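Local coordinates for protein halorhodopsin (Halobacterium salinarum, PDB 2JAF) that pumps chloride ions across the archaeal cell membrane, driven by light that its bound retinal absorbs, at residues A[53-62]-A[253-263]; A[123-134]-A[182-192]. The protein carries 2 engineered substitutions. All coordinates share one frame; numbering follows the deposited sequence.

From the N terminus the chain runs through helix 27-50 and reaches 53-62, a turn and the first residues of helix 58-82. It next passes 123-134, where helix 106-127 gives way to helix 131-153. Helix 158-180 then brings it to 182-192, and interaction 2 closes a loop of 47 intervening residues. Only after helices 193-216 and 227-255 does 253-263 return to 53-62, so interaction 1 closes a loop of 190 residues with interaction 2 nested inside it. Both gather helix ends at the cytoplasmic side of the seven-helix bundle. A salt bridge from Arg58 NH2 to Asp128 OD1 (3.1 Å) joins the two contacts directly.

Interaction 1: residues A[53-62]-A[253-263]; sequences TIRPGRPRLI and VANNERTVAVA
Pro59 faces Glu257 with their CA atoms 6.0 Å apart, and Arg58 comes closer still to Ala261, where the first turn of helix 58-82 passes the short helix 257-261. The two helix segments are nearly perpendicular, at 93°, with their axes 9.1 Å apart. Gly57, at the N-cap, has backbone angles that suit only glycine. Proline fits the turn that follows, where no backbone N-H is needed for helix bonding, and its ring enters a knobs-into-holes site made by Val253, Glu257, Val260 and Ala261; Pro59 CG lies tightly against Val260 CG2 (3.3 Å). In the seven-helix fold of microbial rhodopsins this joins the start of the second helix to the chain leaving the seventh. Ile54 CD1 reaches Ala254 CB (3.7 Å); the small alanine lets this arm end close to the backbone. The extended Glu257 side chain crosses Arg55 CG and CD, its OE1 taking a weak hydrogen bond from Arg55 N (3.3 Å). The guanidinium and carboxylate planes are 90° apart, without a salt bridge; instead the bend at chi3 (-62°) lays the Arg55 guanidinium over Ala261 CB. Arg58, doubly bent, presses CG on Val260 O while NH2 forms a salt bridge with Asp128.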
loop_
_atom_site.group_PDB
_atom_site.type_symbol
_atom_site.label_atom_id
_atom_site.label_comp_id
_atom_site.label_asym_id
_atom_site.label_seq_id
_atom_site.Cartn_x
_atom_site.Cartn_y
_atom_site.Cartn_z
ATOM N N THR A 53 26.505 13.284 12.618
ATOM C CA THR A 53 26.243 14.127 13.778
ATOM C C THR A 53 24.930 14.900 13.693
ATOM O O THR A 53 24.873 16.080 14.042
ATOM C CB THR A 53 27.396 15.127 14.010
ATOM O OG1 THR A 53 27.591 15.921 12.833
ATOM C CG2 THR A 53 28.682 14.384 14.335
ATOM N N ILE A 54 23.877 14.229 13.234
ATOM C CA ILE A 54 22.561 14.853 13.124
ATOM C C ILE A 54 21.807 14.693 14.437
ATOM O O ILE A 54 21.578 13.577 14.902
ATOM C CB ILE A 54 21.728 14.218 11.986
ATOM C CG1 ILE A 54 22.326 14.601 10.632
ATOM C CG2 ILE A 54 20.278 14.682 12.070
ATOM C CD1 ILE A 54 22.347 16.094 10.373
ATOM N N ARG A 55 21.425 15.817 15.036
ATOM C CA ARG A 55 20.703 15.796 16.302
ATOM C C ARG A 55 19.372 15.068 16.172
ATOM O O ARG A 55 18.732 15.110 15.122
ATOM C CB ARG A 55 20.460 17.223 16.795
ATOM C CG ARG A 55 19.689 18.094 15.822
ATOM C CD ARG A 55 19.427 19.467 16.418
ATOM N NE ARG A 55 18.598 19.386 17.617
ATOM C CZ ARG A 55 18.258 20.433 18.362
ATOM N NH1 ARG A 55 18.678 21.649 18.035
ATOM N NH2 ARG A 55 17.496 20.265 19.435
ATOM N N PRO A 56 18.937 14.390 17.248
ATOM C CA PRO A 56 17.673 13.646 17.262
ATOM C C PRO A 56 16.455 14.547 17.086
ATOM O O PRO A 56 16.540 15.763 17.251
ATOM C CB PRO A 56 17.701 12.952 18.623
ATOM C CG PRO A 56 18.465 13.917 19.472
ATOM C CD PRO A 56 19.606 14.305 18.560
ATOM N N GLY A 57 15.321 13.943 16.746
ATOM C CA GLY A 57 14.107 14.713 16.544
ATOM C C GLY A 57 13.767 14.869 15.072
ATOM O O GLY A 57 13.873 13.917 14.300
ATOM N N ARG A 58 13.363 16.075 14.684
ATOM C CA ARG A 58 12.999 16.370 13.300
ATOM C C ARG A 58 14.130 16.076 12.309
ATOM O O ARG A 58 13.921 15.393 11.304
ATOM C CB ARG A 58 12.587 17.841 13.173
ATOM C CG ARG A 58 11.458 18.261 14.100
ATOM C CD ARG A 58 10.143 17.626 13.698
ATOM N NE ARG A 58 9.702 18.080 12.382
ATOM C CZ ARG A 58 8.556 17.714 11.813
ATOM N NH1 ARG A 58 7.735 16.886 12.449
ATOM N NH2 ARG A 58 8.227 18.180 10.615
ATOM N N PRO A 59 15.343 16.593 12.578
ATOM C CA PRO A 59 16.496 16.379 11.697
ATOM C C PRO A 59 16.772 14.912 11.380
ATOM O O PRO A 59 16.740 14.496 10.221
ATOM C CB PRO A 59 17.644 17.019 12.475
ATOM C CG PRO A 59 16.968 18.126 13.208
ATOM C CD PRO A 59 15.714 17.456 13.713
ATOM N N ARG A 60 17.048 14.137 12.424
ATOM C CA ARG A 60 17.343 12.716 12.283
ATOM C C ARG A 60 16.224 11.980 11.552
ATOM O O ARG A 60 16.478 11.045 10.794
ATOM C CB ARG A 60 17.552 12.096 13.666
ATOM C CG ARG A 60 17.943 10.633 13.645
ATOM C CD ARG A 60 17.946 10.061 15.052
ATOM N NE ARG A 60 18.329 8.653 15.074
ATOM C CZ ARG A 60 19.537 8.203 14.751
ATOM N NH1 ARG A 60 20.486 9.052 14.378
ATOM N NH2 ARG A 60 19.794 6.904 14.802
ATOM N N LEU A 61 14.989 12.408 11.784
ATOM C CA LEU A 61 13.825 11.792 11.153
ATOM C C LEU A 61 13.819 12.002 9.639
ATOM O O LEU A 61 13.528 11.079 8.876
ATOM C CB LEU A 61 12.541 12.365 11.754
ATOM C CG LEU A 61 11.221 11.849 11.178
ATOM C CD1 LEU A 61 11.137 10.336 11.335
ATOM C CD2 LEU A 61 10.063 12.527 11.893
ATOM N N ILE A 62 14.122 13.221 9.208
ATOM C CA ILE A 62 14.154 13.518 7.783
ATOM C C ILE A 62 15.358 12.805 7.176
ATOM O O ILE A 62 15.336 12.403 6.014
ATOM C CB ILE A 62 14.248 15.037 7.532
ATOM C CG1 ILE A 62 13.003 15.728 8.096
ATOM C CG2 ILE A 62 14.360 15.319 6.040
ATOM C CD1 ILE A 62 13.032 17.241 7.993
ATOM N N VAL A 253 19.415 20.417 5.824
ATOM C CA VAL A 253 18.964 20.003 7.147
ATOM C C VAL A 253 20.126 19.944 8.140
ATOM O O VAL A 253 19.984 20.350 9.294
ATOM C CB VAL A 253 18.263 18.622 7.086
ATOM C CG1 VAL A 253 17.979 18.108 8.491
ATOM C CG2 VAL A 253 16.958 18.742 6.306
ATOM N N ALA A 254 21.276 19.451 7.690
ATOM C CA ALA A 254 22.448 19.346 8.560
ATOM C C ALA A 254 22.963 20.717 8.993
ATOM O O ALA A 254 23.449 20.882 10.116
ATOM C CB ALA A 254 23.558 18.571 7.856
ATOM N N ASN A 255 22.849 21.701 8.104
ATOM C CA ASN A 255 23.311 23.056 8.392
ATOM C C ASN A 255 22.230 23.949 8.999
ATOM O O ASN A 255 22.470 25.131 9.261
ATOM C CB ASN A 255 23.835 23.714 7.114
ATOM C CG ASN A 255 25.052 23.010 6.555
ATOM O OD1 ASN A 255 26.068 22.868 7.237
ATOM N ND2 ASN A 255 24.959 22.565 5.306
ATOM N N ASN A 256 21.048 23.388 9.227
ATOM C CA ASN A 256 19.940 24.158 9.783
ATOM C C ASN A 256 19.109 23.343 10.770
ATOM O O ASN A 256 17.882 23.457 10.815
ATOM C CB ASN A 256 19.057 24.669 8.639
ATOM C CG ASN A 256 19.806 25.597 7.698
ATOM O OD1 ASN A 256 19.949 26.788 7.969
ATOM N ND2 ASN A 256 20.306 25.050 6.594
ATOM N N GLU A 257 19.791 22.527 11.568
ATOM C CA GLU A 257 19.136 21.683 12.560
ATOM C C GLU A 257 18.202 22.447 13.497
ATOM O O GLU A 257 17.114 21.965 13.814
ATOM C CB GLU A 257 20.190 20.933 13.376
ATOM C CG GLU A 257 20.800 19.740 12.652
ATOM C CD GLU A 257 22.068 19.242 13.314
ATOM O OE1 GLU A 257 22.550 18.152 12.942
ATOM O OE2 GLU A 257 22.590 19.948 14.204
ATOM N N ARG A 258 18.621 23.631 13.937
ATOM C CA ARG A 258 17.796 24.440 14.835
ATOM C C ARG A 258 16.424 24.726 14.238
ATOM O O ARG A 258 15.397 24.484 14.868
ATOM C CB ARG A 258 18.470 25.780 15.144
ATOM C CG ARG A 258 19.669 25.718 16.069
ATOM C CD ARG A 258 20.083 27.131 16.467
ATOM N NE ARG A 258 21.237 27.153 17.361
ATOM C CZ ARG A 258 22.463 26.779 17.011
ATOM N NH1 ARG A 258 22.702 26.350 15.778
ATOM N NH2 ARG A 258 23.453 26.840 17.894
ATOM N N THR A 259 16.419 25.250 13.017
ATOM C CA THR A 259 15.179 25.597 12.333
ATOM C C THR A 259 14.223 24.418 12.163
ATOM O O THR A 259 13.018 24.557 12.373
ATOM C CB THR A 259 15.473 26.211 10.947
ATOM O OG1 THR A 259 16.337 27.346 11.102
ATOM C CG2 THR A 259 14.182 26.657 10.277
ATOM N N VAL A 260 14.753 23.258 11.790
ATOM C CA VAL A 260 13.911 22.082 11.597
ATOM C C VAL A 260 13.498 21.436 12.916
ATOM O O VAL A 260 12.392 20.906 13.036
ATOM C CB VAL A 260 14.616 21.024 10.721
ATOM C CG1 VAL A 260 14.844 21.576 9.326
ATOM C CG2 VAL A 260 15.936 20.625 11.347
ATOM N N ALA A 261 14.384 21.489 13.906
ATOM C CA ALA A 261 14.102 20.902 15.212
ATOM C C ALA A 261 13.026 21.681 15.959
ATOM O O ALA A 261 12.204 21.095 16.663
ATOM C CB ALA A 261 15.379 20.840 16.047
ATOM N N VAL A 262 13.032 23.001 15.801
ATOM C CA VAL A 262 12.057 23.858 16.471
ATOM C C VAL A 262 10.667 23.778 15.846
ATOM O O VAL A 262 9.808 24.616 16.122
ATOM C CB VAL A 262 12.510 25.335 16.462
ATOM C CG1 VAL A 262 13.816 25.485 17.230
ATOM C CG2 VAL A 262 12.672 25.820 15.032
ATOM N N ALA A 263 10.448 22.769 15.009
ATOM C CA ALA A 263 9.158 22.587 14.355
ATOM C C ALA A 263 8.205 21.806 15.254
ATOM O O ALA A 263 8.414 20.621 15.521
ATOM C CB ALA A 263 9.343 21.858 13.028
#

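Interaction 2: residues A[123-134]-A[182-192]; sequences LGLLADVDLGSL and DWAASASSAGT
Trp183 lies with one indole face against Val129 and its N-H pointing at Ser133. Val129 CG1 stands over the five-membered ring, 3.6 Å from its centroid, in a CH-pi contact, and Gly124 CA covers the same face off-centre, 4.3 Å from the centroid of the six-membered ring. Glycine suits that place, since a CB would be crowded by both the indole and Leu134. Gly124, Leu123, Leu134 and Ser133 make the hole that Trp183 fills as a knob; Leu134 CD1 meets CH2 of Trp183 at 4.0 Å.

The Ser133 hydroxyl is at once acceptor and donor, linking Trp183 to Asp182. Its OG is anti to the backbone N (chi1 -177°). There it accepts Trp183 NE1 at 2.8 Å, almost exactly in the indole plane though with a bent N-H angle of 141°. The same OG donates to the syn lone pair of Asp182 OD2 at 2.6 Å. These two bonds fix both the hydroxyl and the turn of the ring. A leucine in place of Trp183 would probably leave Ser133 OG without its donor and open a gap beside Val129 and Gly124.

Further along, the small side chains of Ala127 and Ala187 touch CB to CB (4.0 Å), allowing the backbones close approach where helix 106-127 ends in a Schellman motif at Asp128. Thr192 OG1 donates to Leu126 O (3.1 Å) from above the carbonyl plane, satisfying an oxygen of that last helical turn.

Helix 182-190 thus lies across the end of helix 106-127, at 44° to its final turn, and against the start of helix 131-153. Around it, Ala178 of helix 158-180 touches Trp183, Phe196 of helix 193-216 packs on Leu123, and Trp252 of helix 227-255 meets both Leu126 and Thr192.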
loop_
_atom_site.group_PDB
_atom_site.type_symbol
_atom_site.label_atom_id
_atom_site.label_comp_id
_atom_site.label_asym_id
_atom_site.label_seq_id
_atom_site.Cartn_x
_atom_site.Cartn_y
_atom_site.Cartn_z
ATOM N N LEU A 123 9.973 15.731 1.941
ATOM C CA LEU A 123 9.614 17.117 1.666
ATOM C C LEU A 123 8.519 17.583 2.627
ATOM O O LEU A 123 8.531 18.723 3.095
ATOM C CB LEU A 123 9.111 17.246 0.228
ATOM C CG LEU A 123 9.487 18.453 -0.632
ATOM C CD1 LEU A 123 8.339 18.723 -1.580
ATOM C CD2 LEU A 123 9.772 19.682 0.210
ATOM N N GLY A 124 7.566 16.696 2.908
ATOM C CA GLY A 124 6.474 17.031 3.804
ATOM C C GLY A 124 6.930 17.292 5.228
ATOM O O GLY A 124 6.452 18.225 5.877
ATOM N N LEU A 125 7.844 16.464 5.722
ATOM C CA LEU A 125 8.368 16.636 7.071
ATOM C C LEU A 125 9.127 17.960 7.128
ATOM O O LEU A 125 8.941 18.755 8.045
ATOM C CB LEU A 125 9.299 15.475 7.431
ATOM C CG LEU A 125 8.645 14.095 7.557
ATOM C CD1 LEU A 125 9.704 13.023 7.746
ATOM C CD2 LEU A 125 7.676 14.103 8.733
ATOM N N LEU A 126 9.971 18.200 6.131
ATOM C CA LEU A 126 10.741 19.435 6.073
ATOM C C LEU A 126 9.821 20.648 6.138
ATOM O O LEU A 126 10.095 21.611 6.854
ATOM C CB LEU A 126 11.560 19.484 4.781
ATOM C CG LEU A 126 12.415 20.732 4.553
ATOM C CD1 LEU A 126 13.468 20.848 5.645
ATOM C CD2 LEU A 126 13.074 20.650 3.187
ATOM N N ALA A 127 8.724 20.591 5.388
ATOM C CA ALA A 127 7.763 21.684 5.350
ATOM C C ALA A 127 6.778 21.628 6.516
ATOM O O ALA A 127 5.971 22.535 6.695
ATOM C CB ALA A 127 7.006 21.661 4.029
ATOM N N ASP A 128 6.846 20.556 7.299
ATOM C CA ASP A 128 5.964 20.385 8.452
ATOM C C ASP A 128 4.501 20.639 8.085
ATOM O O ASP A 128 3.834 21.488 8.680
ATOM C CB ASP A 128 6.393 21.339 9.572
ATOM C CG ASP A 128 5.689 21.052 10.882
ATOM O OD1 ASP A 128 5.716 19.882 11.321
ATOM O OD2 ASP A 128 5.117 21.993 11.470
ATOM N N VAL A 129 4.009 19.888 7.105
ATOM C CA VAL A 129 2.635 20.032 6.635
ATOM C C VAL A 129 1.656 19.231 7.485
ATOM O O VAL A 129 2.059 18.434 8.328
ATOM C CB VAL A 129 2.506 19.561 5.169
ATOM C CG1 VAL A 129 3.493 20.319 4.290
ATOM C CG2 VAL A 129 2.758 18.064 5.079
ATOM N N ASP A 130 0.364 19.445 7.258
ATOM C CA ASP A 130 -0.662 18.721 8.001
ATOM C C ASP A 130 -0.620 17.251 7.616
ATOM O O ASP A 130 -0.396 16.913 6.452
ATOM C CB ASP A 130 -2.051 19.285 7.689
ATOM C CG ASP A 130 -2.238 20.698 8.204
ATOM O OD1 ASP A 130 -2.115 20.905 9.430
ATOM O OD2 ASP A 130 -2.512 21.600 7.383
ATOM N N LEU A 131 -0.830 16.377 8.595
ATOM C CA LEU A 131 -0.822 14.941 8.350
ATOM C C LEU A 131 -1.885 14.578 7.319
ATOM O O LEU A 131 -1.686 13.685 6.494
ATOM C CB LEU A 131 -1.092 14.172 9.649
ATOM C CG LEU A 131 -0.161 14.389 10.847
ATOM C CD1 LEU A 131 1.286 14.224 10.399
ATOM C CD2 LEU A 131 -0.386 15.777 11.444
ATOM N N GLY A 132 -3.016 15.277 7.374
ATOM C CA GLY A 132 -4.100 15.018 6.443
ATOM C C GLY A 132 -3.711 15.332 5.014
ATOM O O GLY A 132 -4.060 14.599 4.085
ATOM N N SER A 133 -2.989 16.435 4.834
ATOM C CA SER A 133 -2.537 16.843 3.512
ATOM C C SER A 133 -1.533 15.813 2.997
ATOM O O SER A 133 -1.602 15.380 1.849
ATOM C CB SER A 133 -1.884 18.226 3.584
ATOM O OG SER A 133 -1.492 18.678 2.300
ATOM N N LEU A 134 -0.603 15.417 3.859
ATOM C CA LEU A 134 0.406 14.436 3.480
ATOM C C LEU A 134 -0.274 13.161 2.998
ATOM O O LEU A 134 0.116 12.576 1.988
ATOM C CB LEU A 134 1.314 14.126 4.671
ATOM C CG LEU A 134 2.433 13.107 4.450
ATOM C CD1 LEU A 134 3.416 13.624 3.409
ATOM C CD2 LEU A 134 3.139 12.847 5.771
ATOM N N ASP A 182 -0.958 24.757 -0.044
ATOM C CA ASP A 182 -0.766 24.561 1.392
ATOM C C ASP A 182 0.609 24.097 1.876
ATOM O O ASP A 182 1.027 24.473 2.967
ATOM C CB ASP A 182 -1.856 23.637 1.950
ATOM C CG ASP A 182 -1.775 22.239 1.399
ATOM O OD1 ASP A 182 -1.703 22.088 0.164
ATOM O OD2 ASP A 182 -1.795 21.288 2.207
ATOM N N TRP A 183 1.318 23.296 1.087
ATOM C CA TRP A 183 2.644 22.850 1.504
ATOM C C TRP A 183 3.615 24.029 1.541
ATOM O O TRP A 183 4.547 24.051 2.345
ATOM C CB TRP A 183 3.173 21.762 0.559
ATOM C CG TRP A 183 2.611 20.400 0.851
ATOM C CD1 TRP A 183 1.338 20.107 1.252
ATOM C CD2 TRP A 183 3.290 19.144 0.724
ATOM N NE1 TRP A 183 1.183 18.749 1.379
ATOM C CE2 TRP A 183 2.363 18.133 1.061
ATOM C CE3 TRP A 183 4.588 18.775 0.355
ATOM C CZ2 TRP A 183 2.695 16.775 1.043
ATOM C CZ3 TRP A 183 4.920 17.425 0.336
ATOM C CH2 TRP A 183 3.976 16.442 0.678
ATOM N N ALA A 184 3.386 25.011 0.673
ATOM C CA ALA A 184 4.239 26.196 0.617
ATOM C C ALA A 184 3.953 27.117 1.798
ATOM O O ALA A 184 4.870 27.714 2.369
ATOM C CB ALA A 184 4.016 26.942 -0.689
ATOM N N ALA A 185 2.679 27.230 2.159
ATOM C CA ALA A 185 2.281 28.075 3.277
ATOM C C ALA A 185 2.787 27.465 4.578
ATOM O O ALA A 185 3.122 28.180 5.523
ATOM C CB ALA A 185 0.765 28.217 3.314
ATOM N N SER A 186 2.844 26.139 4.621
ATOM C CA SER A 186 3.319 25.446 5.807
ATOM C C SER A 186 4.819 25.657 5.986
ATOM O O SER A 186 5.290 25.900 7.096
ATOM C CB SER A 186 3.006 23.956 5.709
ATOM O OG SER A 186 1.603 23.749 5.659
ATOM N N ALA A 187 5.566 25.576 4.889
ATOM C CA ALA A 187 7.010 25.767 4.945
ATOM C C ALA A 187 7.339 27.164 5.464
ATOM O O ALA A 187 8.304 27.352 6.209
ATOM C CB ALA A 187 7.616 25.563 3.563
ATOM N N SER A 188 6.530 28.139 5.064
ATOM C CA SER A 188 6.724 29.521 5.484
ATOM C C SER A 188 6.563 29.632 6.994
ATOM O O SER A 188 7.388 30.245 7.670
ATOM C CB SER A 188 5.713 30.431 4.784
ATOM O OG SER A 188 5.869 31.781 5.189
ATOM N N SER A 189 5.502 29.031 7.521
ATOM C CA SER A 189 5.256 29.073 8.958
ATOM C C SER A 189 6.278 28.208 9.693
ATOM O O SER A 189 6.510 28.386 10.887
ATOM C CB SER A 189 3.840 28.579 9.269
ATOM O OG SER A 189 3.677 27.223 8.892
ATOM N N ALA A 190 6.894 27.279 8.968
ATOM C CA ALA A 190 7.884 26.385 9.554
ATOM C C ALA A 190 9.297 26.952 9.438
ATOM O O ALA A 190 10.247 26.377 9.965
ATOM C CB ALA A 190 7.811 25.020 8.879
ATOM N N GLY A 191 9.426 28.077 8.745
ATOM C CA GLY A 191 10.724 28.702 8.571
ATOM C C GLY A 191 11.620 27.970 7.588
ATOM O O GLY A 191 12.838 28.133 7.618
ATOM N N THR A 192 11.022 27.161 6.715
ATOM C CA THR A 192 11.785 26.400 5.725
ATOM C C THR A 192 11.401 26.757 4.287
ATOM O O THR A 192 11.623 25.969 3.361
ATOM C CB THR A 192 11.578 24.884 5.913
ATOM O OG1 THR A 192 10.175 24.595 5.928
ATOM C CG2 THR A 192 12.211 24.410 7.210
#